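Local coordinates for protein salmonella plasmid virulence: SpvB (Salmonella typhimurium, PDB 6P0X) that probably transfers ADP-ribose from NAD+ to an arginine of actin, blocking filament assembly, through a part of the toxin other than this N-terminal SpvB domain, at residues Tyr99-Tyr113 / Leu124-Leu138. Residues are numbered along the deposited sequence; the frame is centred on the assembly and turned at random.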
ATOM      1  N   TYR A  99      23.366  -4.034  -0.996  1.00 39.70           N
ATOM      2  CA  TYR A  99      22.728  -4.349   0.279  1.00 34.76           C
ATOM      3  C   TYR A  99      22.892  -5.842   0.515  1.00 42.88           C
ATOM      4  O   TYR A  99      22.336  -6.657  -0.231  1.00 46.32           O
ATOM      5  CB  TYR A  99      21.254  -3.949   0.300  1.00 32.19           C
ATOM      6  CG  TYR A  99      20.690  -3.884   1.700  1.00 35.26           C
ATOM      7  CD1 TYR A  99      20.121  -5.002   2.300  1.00 32.26           C
ATOM      8  CD2 TYR A  99      20.748  -2.708   2.432  1.00 31.54           C
ATOM      9  CE1 TYR A  99      19.614  -4.941   3.586  1.00 32.35           C
ATOM     10  CE2 TYR A  99      20.246  -2.638   3.714  1.00 32.32           C
ATOM     11  CZ  TYR A  99      19.681  -3.755   4.288  1.00 35.79           C
ATOM     12  OH  TYR A  99      19.184  -3.671   5.567  1.00 40.71           O
ATOM     13  N   GLY A 100      23.640  -6.195   1.553  1.00 47.21           N
ATOM     14  CA  GLY A 100      23.941  -7.591   1.806  1.00 43.34           C
ATOM     15  C   GLY A 100      24.704  -8.178   0.636  1.00 44.04           C
ATOM     16  O   GLY A 100      25.779  -7.695   0.261  1.00 49.21           O
ATOM     17  N   ASP A 101      24.127  -9.210   0.023  1.00 50.86           N
ATOM     18  CA  ASP A 101      24.750  -9.923  -1.084  1.00 58.32           C
ATOM     19  C   ASP A 101      24.281  -9.437  -2.448  1.00 56.73           C
ATOM     20  O   ASP A 101      24.712  -9.983  -3.468  1.00 64.54           O
ATOM     21  CB  ASP A 101      24.492 -11.428  -0.951  1.00 69.02           C
ATOM     22  CG  ASP A 101      25.197 -12.033   0.248  1.00 78.37           C
ATOM     23  OD1 ASP A 101      26.221 -11.466   0.684  1.00 79.93           O
ATOM     24  OD2 ASP A 101      24.731 -13.076   0.752  1.00 80.86           O
ATOM     25  N   VAL A 102      23.415  -8.432  -2.494  1.00 51.07           N
ATOM     26  CA  VAL A 102      22.852  -7.928  -3.740  1.00 51.75           C
ATOM     27  C   VAL A 102      23.578  -6.639  -4.093  1.00 46.85           C
ATOM     28  O   VAL A 102      23.556  -5.676  -3.318  1.00 53.97           O
ATOM     29  CB  VAL A 102      21.340  -7.686  -3.614  1.00 47.72           C
ATOM     30  CG1 VAL A 102      20.765  -7.195  -4.935  1.00 44.65           C
ATOM     31  CG2 VAL A 102      20.636  -8.951  -3.158  1.00 52.51           C
ATOM     32  N   SER A 103      24.220  -6.617  -5.258  1.00 39.45           N
ATOM     33  CA  SER A 103      24.875  -5.419  -5.766  1.00 48.65           C
ATOM     34  C   SER A 103      23.995  -4.766  -6.825  1.00 43.36           C
ATOM     35  O   SER A 103      23.369  -5.455  -7.636  1.00 43.72           O
ATOM     36  CB  SER A 103      26.249  -5.755  -6.351  1.00 48.63           C
ATOM     37  OG  SER A 103      26.127  -6.235  -7.675  1.00 58.10           O
ATOM     38  N   PHE A 104      23.958  -3.441  -6.820  1.00 36.61           N
ATOM     39  CA  PHE A 104      22.984  -2.725  -7.622  1.00 36.84           C
ATOM     40  C   PHE A 104      23.600  -2.207  -8.912  1.00 39.11           C
ATOM     41  O   PHE A 104      24.812  -1.988  -8.998  1.00 39.29           O
ATOM     42  CB  PHE A 104      22.398  -1.545  -6.837  1.00 31.85           C
ATOM     43  CG  PHE A 104      21.843  -1.916  -5.493  1.00 34.28           C
ATOM     44  CD1 PHE A 104      20.796  -2.819  -5.389  1.00 37.93           C
ATOM     45  CD2 PHE A 104      22.319  -1.313  -4.339  1.00 29.57           C
ATOM     46  CE1 PHE A 104      20.270  -3.153  -4.154  1.00 40.03           C
ATOM     47  CE2 PHE A 104      21.791  -1.636  -3.103  1.00 31.04           C
ATOM     48  CZ  PHE A 104      20.767  -2.558  -3.009  1.00 29.12           C
ATOM     49  N   PRO A 105      22.780  -2.018  -9.950  1.00 36.46           N
ATOM     50  CA  PRO A 105      23.281  -1.373 -11.176  1.00 34.94           C
ATOM     51  C   PRO A 105      23.743   0.055 -10.948  1.00 42.20           C
ATOM     52  O   PRO A 105      24.613   0.544 -11.680  1.00 36.65           O
ATOM     53  CB  PRO A 105      22.081  -1.412 -12.134  1.00 33.52           C
ATOM     54  CG  PRO A 105      20.993  -2.147 -11.446  1.00 35.93           C
ATOM     55  CD  PRO A 105      21.439  -2.608 -10.105  1.00 32.25           C
ATOM     56  N   GLN A 106      23.160   0.749  -9.974  1.00 31.28           N
ATOM     57  CA  GLN A 106      23.510   2.126  -9.669  1.00 30.73           C
ATOM     58  C   GLN A 106      23.768   2.257  -8.175  1.00 30.13           C
ATOM     59  O   GLN A 106      23.270   1.472  -7.367  1.00 32.19           O
ATOM     60  CB  GLN A 106      22.397   3.104 -10.092  1.00 29.20           C
ATOM     61  CG  GLN A 106      21.179   3.061  -9.172  1.00 27.30           C
ATOM     62  CD  GLN A 106      20.106   4.077  -9.533  1.00 26.00           C
ATOM     63  OE1 GLN A 106      20.402   5.215  -9.892  1.00 29.18           O
ATOM     64  NE2 GLN A 106      18.848   3.666  -9.426  1.00 25.40           N
ATOM     65  N   SER A 107      24.561   3.256  -7.813  1.00 30.54           N
ATOM     66  CA  SER A 107      24.764   3.556  -6.406  1.00 30.10           C
ATOM     67  C   SER A 107      23.645   4.465  -5.897  1.00 31.35           C
ATOM     68  O   SER A 107      22.912   5.089  -6.670  1.00 29.77           O
ATOM     69  CB  SER A 107      26.130   4.200  -6.176  1.00 31.75           C
ATOM     70  OG  SER A 107      26.187   5.490  -6.757  1.00 36.30           O
ATOM     71  N   TYR A 108      23.513   4.520  -4.573  1.00 27.53           N
ATOM     72  CA  TYR A 108      22.426   5.231  -3.918  1.00 25.86           C
ATOM     73  C   TYR A 108      22.973   6.167  -2.851  1.00 28.82           C
ATOM     74  O   TYR A 108      23.866   5.798  -2.084  1.00 29.21           O
ATOM     75  CB  TYR A 108      21.432   4.254  -3.269  1.00 26.11           C
ATOM     76  CG  TYR A 108      20.561   3.519  -4.259  1.00 24.54           C
ATOM     77  CD1 TYR A 108      20.992   2.337  -4.847  1.00 25.70           C
ATOM     78  CD2 TYR A 108      19.309   4.004  -4.604  1.00 23.24           C
ATOM     79  CE1 TYR A 108      20.201   1.660  -5.755  1.00 30.49           C
ATOM     80  CE2 TYR A 108      18.510   3.336  -5.514  1.00 23.13           C
ATOM     81  CZ  TYR A 108      18.961   2.164  -6.087  1.00 29.28           C
ATOM     82  OH  TYR A 108      18.171   1.494  -6.992  1.00 30.47           O
ATOM     83  N   THR A 109      22.439   7.384  -2.818  1.00 31.84           N
ATOM     84  CA  THR A 109      22.620   8.266  -1.673  1.00 29.51           C
ATOM     85  C   THR A 109      21.591   7.878  -0.619  1.00 30.40           C
ATOM     86  O   THR A 109      20.381   7.910  -0.885  1.00 26.57           O
ATOM     87  CB  THR A 109      22.462   9.730  -2.078  1.00 30.20           C
ATOM     88  OG1 THR A 109      23.482  10.080  -3.024  1.00 27.98           O
ATOM     89  CG2 THR A 109      22.572  10.635  -0.859  1.00 28.04           C
ATOM     90  N   VAL A 110      22.065   7.479   0.558  1.00 24.94           N
ATOM     91  CA  VAL A 110      21.214   6.930   1.608  1.00 27.31           C
ATOM     92  C   VAL A 110      21.293   7.851   2.813  1.00 25.96           C
ATOM     93  O   VAL A 110      22.373   8.039   3.389  1.00 31.23           O
ATOM     94  CB  VAL A 110      21.628   5.499   1.981  1.00 32.17           C
ATOM     95  CG1 VAL A 110      20.744   4.966   3.100  1.00 28.64           C
ATOM     96  CG2 VAL A 110      21.561   4.601   0.752  1.00 26.00           C
ATOM     97  N   THR A 111      20.148   8.411   3.198  1.00 23.50           N
ATOM     98  CA  THR A 111      20.054   9.378   4.284  1.00 23.83           C
ATOM     99  C   THR A 111      19.199   8.791   5.396  1.00 23.57           C
ATOM    100  O   THR A 111      18.041   8.433   5.164  1.00 35.49           O
ATOM    101  CB  THR A 111      19.449  10.696   3.791  1.00 23.17           C
ATOM    102  OG1 THR A 111      20.154  11.147   2.626  1.00 30.03           O
ATOM    103  CG2 THR A 111      19.529  11.761   4.876  1.00 25.64           C
ATOM    104  N   ARG A 112      19.758   8.701   6.596  1.00 27.69           N
ATOM    105  CA  ARG A 112      19.003   8.198   7.733  1.00 29.96           C
ATOM    106  C   ARG A 112      18.099   9.291   8.294  1.00 28.49           C
ATOM    107  O   ARG A 112      18.518  10.440   8.460  1.00 29.24           O
ATOM    108  CB  ARG A 112      19.944   7.704   8.830  1.00 26.63           C
ATOM    109  CG  ARG A 112      19.217   7.344  10.116  1.00 28.49           C
ATOM    110  CD  ARG A 112      20.059   6.493  11.044  1.00 28.96           C
ATOM    111  NE  ARG A 112      19.273   6.048  12.189  1.00 34.80           N
ATOM    112  CZ  ARG A 112      19.786   5.559  13.313  1.00 38.32           C
ATOM    113  NH1 ARG A 112      21.103   5.456  13.461  1.00 35.87           N
ATOM    114  NH2 ARG A 112      18.978   5.180  14.295  1.00 36.65           N
ATOM    115  N   TYR A 113      16.857   8.924   8.593  1.00 23.86           N
ATOM    116  CA  TYR A 113      15.898   9.823   9.217  1.00 26.45           C
ATOM    117  C   TYR A 113      15.422   9.228  10.532  1.00 28.53           C
ATOM    118  O   TYR A 113      15.398   8.006  10.706  1.00 28.22           O
ATOM    119  CB  TYR A 113      14.694  10.098   8.300  1.00 25.04           C
ATOM    120  CG  TYR A 113      14.981  11.086   7.193  1.00 24.26           C
ATOM    121  CD1 TYR A 113      15.597  10.690   6.011  1.00 25.58           C
ATOM    122  CD2 TYR A 113      14.641  12.423   7.338  1.00 21.81           C
ATOM    123  CE1 TYR A 113      15.860  11.607   5.001  1.00 22.96           C
ATOM    124  CE2 TYR A 113      14.898  13.342   6.340  1.00 25.99           C
ATOM    125  CZ  TYR A 113      15.506  12.931   5.175  1.00 24.20           C
ATOM    126  OH  TYR A 113      15.756  13.858   4.191  1.00 28.72           O
ATOM    127  N   LEU A 124      15.405   4.037   9.875  1.00 29.13           N
ATOM    128  CA  LEU A 124      14.678   4.453   8.683  1.00 24.25           C
ATOM    129  C   LEU A 124      15.620   5.195   7.745  1.00 26.53           C
ATOM    130  O   LEU A 124      16.344   6.099   8.175  1.00 24.94           O
ATOM    131  CB  LEU A 124      13.494   5.341   9.060  1.00 23.72           C
ATOM    132  CG  LEU A 124      12.608   5.868   7.933  1.00 22.40           C
ATOM    133  CD1 LEU A 124      11.920   4.723   7.203  1.00 22.23           C
ATOM    134  CD2 LEU A 124      11.589   6.842   8.500  1.00 22.18           C
ATOM    135  N   GLU A 125      15.603   4.822   6.465  1.00 26.19           N
ATOM    136  CA  GLU A 125      16.518   5.383   5.481  1.00 23.68           C
ATOM    137  C   GLU A 125      15.772   5.774   4.217  1.00 23.85           C
ATOM    138  O   GLU A 125      14.851   5.079   3.779  1.00 27.87           O
ATOM    139  CB  GLU A 125      17.625   4.397   5.118  1.00 24.03           C
ATOM    140  CG  GLU A 125      18.477   3.966   6.283  1.00 25.99           C
ATOM    141  CD  GLU A 125      19.435   2.866   5.904  1.00 29.27           C
ATOM    142  OE1 GLU A 125      19.128   2.135   4.940  1.00 26.62           O
ATOM    143  OE2 GLU A 125      20.485   2.730   6.569  1.00 31.43           O
ATOM    144  N   TYR A 126      16.202   6.881   3.628  1.00 22.60           N
ATOM    145  CA  TYR A 126      15.706   7.374   2.355  1.00 23.46           C
ATOM    146  C   TYR A 126      16.797   7.128   1.318  1.00 26.07           C
ATOM    147  O   TYR A 126      17.920   7.630   1.465  1.00 23.21           O
ATOM    148  CB  TYR A 126      15.357   8.859   2.470  1.00 19.52           C
ATOM    149  CG  TYR A 126      14.762   9.490   1.233  1.00 22.24           C
ATOM    150  CD1 TYR A 126      13.803   8.827   0.480  1.00 22.76           C
ATOM    151  CD2 TYR A 126      15.149  10.761   0.830  1.00 28.10           C
ATOM    152  CE1 TYR A 126      13.254   9.408  -0.646  1.00 22.76           C
ATOM    153  CE2 TYR A 126      14.605  11.351  -0.295  1.00 28.40           C
ATOM    154  CZ  TYR A 126      13.658  10.671  -1.030  1.00 31.36           C
ATOM    155  OH  TYR A 126      13.114  11.256  -2.151  1.00 30.51           O
ATOM    156  N   TRP A 127      16.476   6.330   0.298  1.00 24.63           N
ATOM    157  CA  TRP A 127      17.413   5.918  -0.741  1.00 26.63           C
ATOM    158  C   TRP A 127      17.076   6.650  -2.030  1.00 31.63           C
ATOM    159  O   TRP A 127      15.928   6.599  -2.491  1.00 28.53           O
ATOM    160  CB  TRP A 127      17.343   4.408  -0.991  1.00 21.28           C
ATOM    161  CG  TRP A 127      17.830   3.547   0.139  1.00 23.71           C
ATOM    162  CD1 TRP A 127      17.384   3.552   1.432  1.00 23.73           C
ATOM    163  CD2 TRP A 127      18.850   2.540   0.071  1.00 25.09           C
ATOM    164  NE1 TRP A 127      18.072   2.618   2.173  1.00 29.47           N
ATOM    165  CE2 TRP A 127      18.977   1.984   1.362  1.00 24.84           C
ATOM    166  CE3 TRP A 127      19.673   2.060  -0.954  1.00 27.64           C
ATOM    167  CZ2 TRP A 127      19.889   0.971   1.652  1.00 25.71           C
ATOM    168  CZ3 TRP A 127      20.581   1.053  -0.664  1.00 25.82           C
ATOM    169  CH2 TRP A 127      20.682   0.521   0.631  1.00 26.49           C
ATOM    170  N   VAL A 128      18.071   7.318  -2.613  1.00 29.37           N
ATOM    171  CA  VAL A 128      17.907   8.026  -3.878  1.00 28.03           C
ATOM    172  C   VAL A 128      18.951   7.507  -4.858  1.00 28.53           C
ATOM    173  O   VAL A 128      20.152   7.529  -4.562  1.00 31.23           O
ATOM    174  CB  VAL A 128      18.033   9.551  -3.696  1.00 28.27           C
ATOM    175  CG1 VAL A 128      17.834  10.270  -5.029  1.00 21.60           C
ATOM    176  CG2 VAL A 128      17.029  10.049  -2.664  1.00 20.01           C
ATOM    177  N   GLY A 129      18.496   7.059  -6.025  1.00 27.66           N
ATOM    178  CA  GLY A 129      19.414   6.531  -7.023  1.00 27.17           C
ATOM    179  C   GLY A 129      20.296   7.631  -7.586  1.00 29.53           C
ATOM    180  O   GLY A 129      19.805   8.670  -8.041  1.00 32.94           O
ATOM    181  N   ASN A 130      21.610   7.398  -7.572  1.00 28.48           N
ATOM    182  CA  ASN A 130      22.550   8.386  -8.091  1.00 27.35           C
ATOM    183  C   ASN A 130      22.519   8.490  -9.612  1.00 30.53           C
ATOM    184  O   ASN A 130      23.047   9.462 -10.162  1.00 35.07           O
ATOM    185  CB  ASN A 130      23.969   8.061  -7.615  1.00 28.84           C
ATOM    186  CG  ASN A 130      24.176   8.367  -6.138  1.00 33.05           C
ATOM    187  OD1 ASN A 130      23.568   9.288  -5.589  1.00 28.19           O
ATOM    188  ND2 ASN A 130      25.039   7.592  -5.487  1.00 30.65           N
ATOM    189  N   SER A 131      21.920   7.523 -10.306  1.00 27.78           N
ATOM    190  CA  SER A 131      21.937   7.518 -11.763  1.00 32.65           C
ATOM    191  C   SER A 131      20.598   7.861 -12.400  1.00 41.00           C
ATOM    192  O   SER A 131      20.583   8.457 -13.479  1.00 43.09           O
ATOM    193  CB  SER A 131      22.396   6.149 -12.285  1.00 31.02           C
ATOM    194  OG  SER A 131      22.559   6.166 -13.692  1.00 34.65           O
ATOM    195  N   ASN A 132      19.475   7.517 -11.767  1.00 37.02           N
ATOM    196  CA  ASN A 132      18.173   7.835 -12.331  1.00 36.13           C
ATOM    197  C   ASN A 132      17.260   8.564 -11.355  1.00 36.93           C
ATOM    198  O   ASN A 132      16.136   8.910 -11.727  1.00 39.31           O
ATOM    199  CB  ASN A 132      17.477   6.563 -12.853  1.00 36.36           C
ATOM    200  CG  ASN A 132      17.214   5.526 -11.766  1.00 43.76           C
ATOM    201  OD1 ASN A 132      17.229   5.826 -10.573  1.00 42.98           O
ATOM    202  ND2 ASN A 132      16.965   4.290 -12.187  1.00 40.33           N
ATOM    203  N   GLY A 133      17.701   8.794 -10.121  1.00 32.83           N
ATOM    204  CA  GLY A 133      16.913   9.517  -9.150  1.00 30.88           C
ATOM    205  C   GLY A 133      15.778   8.744  -8.519  1.00 29.22           C
ATOM    206  O   GLY A 133      15.052   9.316  -7.697  1.00 32.61           O
ATOM    207  N   ASP A 134      15.593   7.474  -8.872  1.00 29.62           N
ATOM    208  CA  ASP A 134      14.525   6.685  -8.270  0.57 31.91           C
ATOM    209  C   ASP A 134      14.723   6.606  -6.762  1.00 33.64           C
ATOM    210  O   ASP A 134      15.787   6.202  -6.279  1.00 27.90           O
ATOM    211  CB  ASP A 134      14.476   5.287  -8.887  0.57 35.49           C
ATOM    212  CG  ASP A 134      13.906   5.291 -10.299  0.57 39.40           C
ATOM    213  OD1 ASP A 134      13.794   6.380 -10.903  0.57 40.48           O
ATOM    214  OD2 ASP A 134      13.561   4.202 -10.804  0.57 41.53           O
ATOM    215  N   ASP A 135      13.694   7.007  -6.017  1.00 27.82           N
ATOM    216  CA  ASP A 135      13.773   7.150  -4.570  1.00 32.21           C
ATOM    217  C   ASP A 135      12.745   6.267  -3.870  1.00 35.38           C
ATOM    218  O   ASP A 135      11.628   6.081  -4.364  1.00 35.67           O
ATOM    219  CB  ASP A 135      13.578   8.622  -4.160  1.00 35.26           C
ATOM    220  CG  ASP A 135      12.201   9.163  -4.525  1.00 40.53           C
ATOM    221  OD1 ASP A 135      11.675   8.817  -5.604  1.00 42.02           O
ATOM    222  OD2 ASP A 135      11.647   9.951  -3.732  1.00 41.48           O
ATOM    223  N   PHE A 136      13.135   5.737  -2.712  1.00 32.05           N
ATOM    224  CA  PHE A 136      12.281   4.852  -1.922  1.00 27.71           C
ATOM    225  C   PHE A 136      12.773   4.867  -0.478  1.00 22.61           C
ATOM    226  O   PHE A 136      13.764   5.523  -0.149  1.00 25.35           O
ATOM    227  CB  PHE A 136      12.268   3.435  -2.502  1.00 29.19           C
ATOM    228  CG  PHE A 136      13.634   2.822  -2.645  1.00 33.45           C
ATOM    229  CD1 PHE A 136      14.203   2.111  -1.599  1.00 25.65           C
ATOM    230  CD2 PHE A 136      14.346   2.949  -3.827  1.00 28.71           C
ATOM    231  CE1 PHE A 136      15.456   1.538  -1.730  1.00 27.28           C
ATOM    232  CE2 PHE A 136      15.598   2.382  -3.962  1.00 28.60           C
ATOM    233  CZ  PHE A 136      16.153   1.676  -2.911  1.00 31.09           C
ATOM    234  N   TRP A 137      12.065   4.151   0.395  1.00 22.13           N
ATOM    235  CA  TRP A 137      12.409   4.121   1.811  1.00 22.21           C
ATOM    236  C   TRP A 137      12.644   2.689   2.277  1.00 23.11           C
ATOM    237  O   TRP A 137      12.019   1.744   1.785  1.00 24.13           O
ATOM    238  CB  TRP A 137      11.314   4.779   2.668  1.00 21.01           C
ATOM    239  CG  TRP A 137      11.216   6.263   2.470  1.00 31.27           C
ATOM    240  CD1 TRP A 137      10.618   6.911   1.427  1.00 27.04           C
ATOM    241  CD2 TRP A 137      11.735   7.287   3.331  1.00 26.23           C
ATOM    242  NE1 TRP A 137      10.732   8.271   1.585  1.00 26.27           N
ATOM    243  CE2 TRP A 137      11.413   8.529   2.746  1.00 24.82           C
ATOM    244  CE3 TRP A 137      12.440   7.275   4.539  1.00 26.24           C
ATOM    245  CZ2 TRP A 137      11.770   9.745   3.328  1.00 24.39           C
ATOM    246  CZ3 TRP A 137      12.793   8.484   5.116  1.00 21.24           C
ATOM    247  CH2 TRP A 137      12.459   9.702   4.510  1.00 26.35           C
ATOM    248  N   LEU A 138      13.547   2.545   3.246  1.00 23.95           N
ATOM    249  CA  LEU A 138      13.876   1.259   3.852  1.00 26.30           C
ATOM    250  C   LEU A 138      13.758   1.391   5.362  1.00 25.77           C
ATOM    251  O   LEU A 138      14.401   2.259   5.963  1.00 25.84           O
ATOM    252  CB  LEU A 138      15.289   0.808   3.467  1.00 26.75           C
ATOM    253  CG  LEU A 138      15.719  -0.571   3.972  1.00 28.41           C
ATOM    254  CD1 LEU A 138      14.985  -1.680   3.227  1.00 28.44           C
ATOM    255  CD2 LEU A 138      17.221  -0.741   3.846  1.00 30.05           C
TER
HETATM  256  O   HOH W   1      25.991   8.926  -3.052  1.00 43.36           O
HETATM  257  O   HOH W   2      18.969  10.152   0.447  1.00 32.46           O
HETATM  258  O   HOH W   3      16.544   6.080  11.843  1.00 26.08           O
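Thr109 and Val128 exchange two backbone hydrogen bonds, as do Thr111 and Tyr126, joining strands 107-113 and 124-129 as an antiparallel hairpin; Asn130 N to Ser107 O (2.8 Å) continues the pairing into the loop leading to strand 135-138. The Asn130 amide is held at both ends: ND2 donates in its own plane to Ser107 OG (2.7 Å), while OD1 takes the Thr109 hydroxyl on a lone pair (2.7 Å). Gln106, extended beyond CG, reaches into the 130-134 loop. Its OE1 accepts from Ser131 N (2.8 Å) and Asn132 N, and NE2 donates to Asn132 OD1 from above that carbonyl plane (2.9 Å); Asp134 N approaches the same oxygen from the opposite face, closing an Asx turn. On the sheet face of Tyr108, Val110 and Trp127, packing is aromatic. Val110 CG2 sits over the Trp127 six-membered ring, 3.6 Å from its centroid, a CH-pi contact. Trp127 and Phe136 each turn an edge toward the face of Tyr108 in offset edge-to-face pairs, planes at 62° and 69°. On the other face, Tyr113 CD1 lies 3.6 Å from Trp137 CH2. Trp228 stacks on Tyr99 and meets Trp127, strand 94-96 flanks 107-115, and strand 135-140 pairs with 146-149.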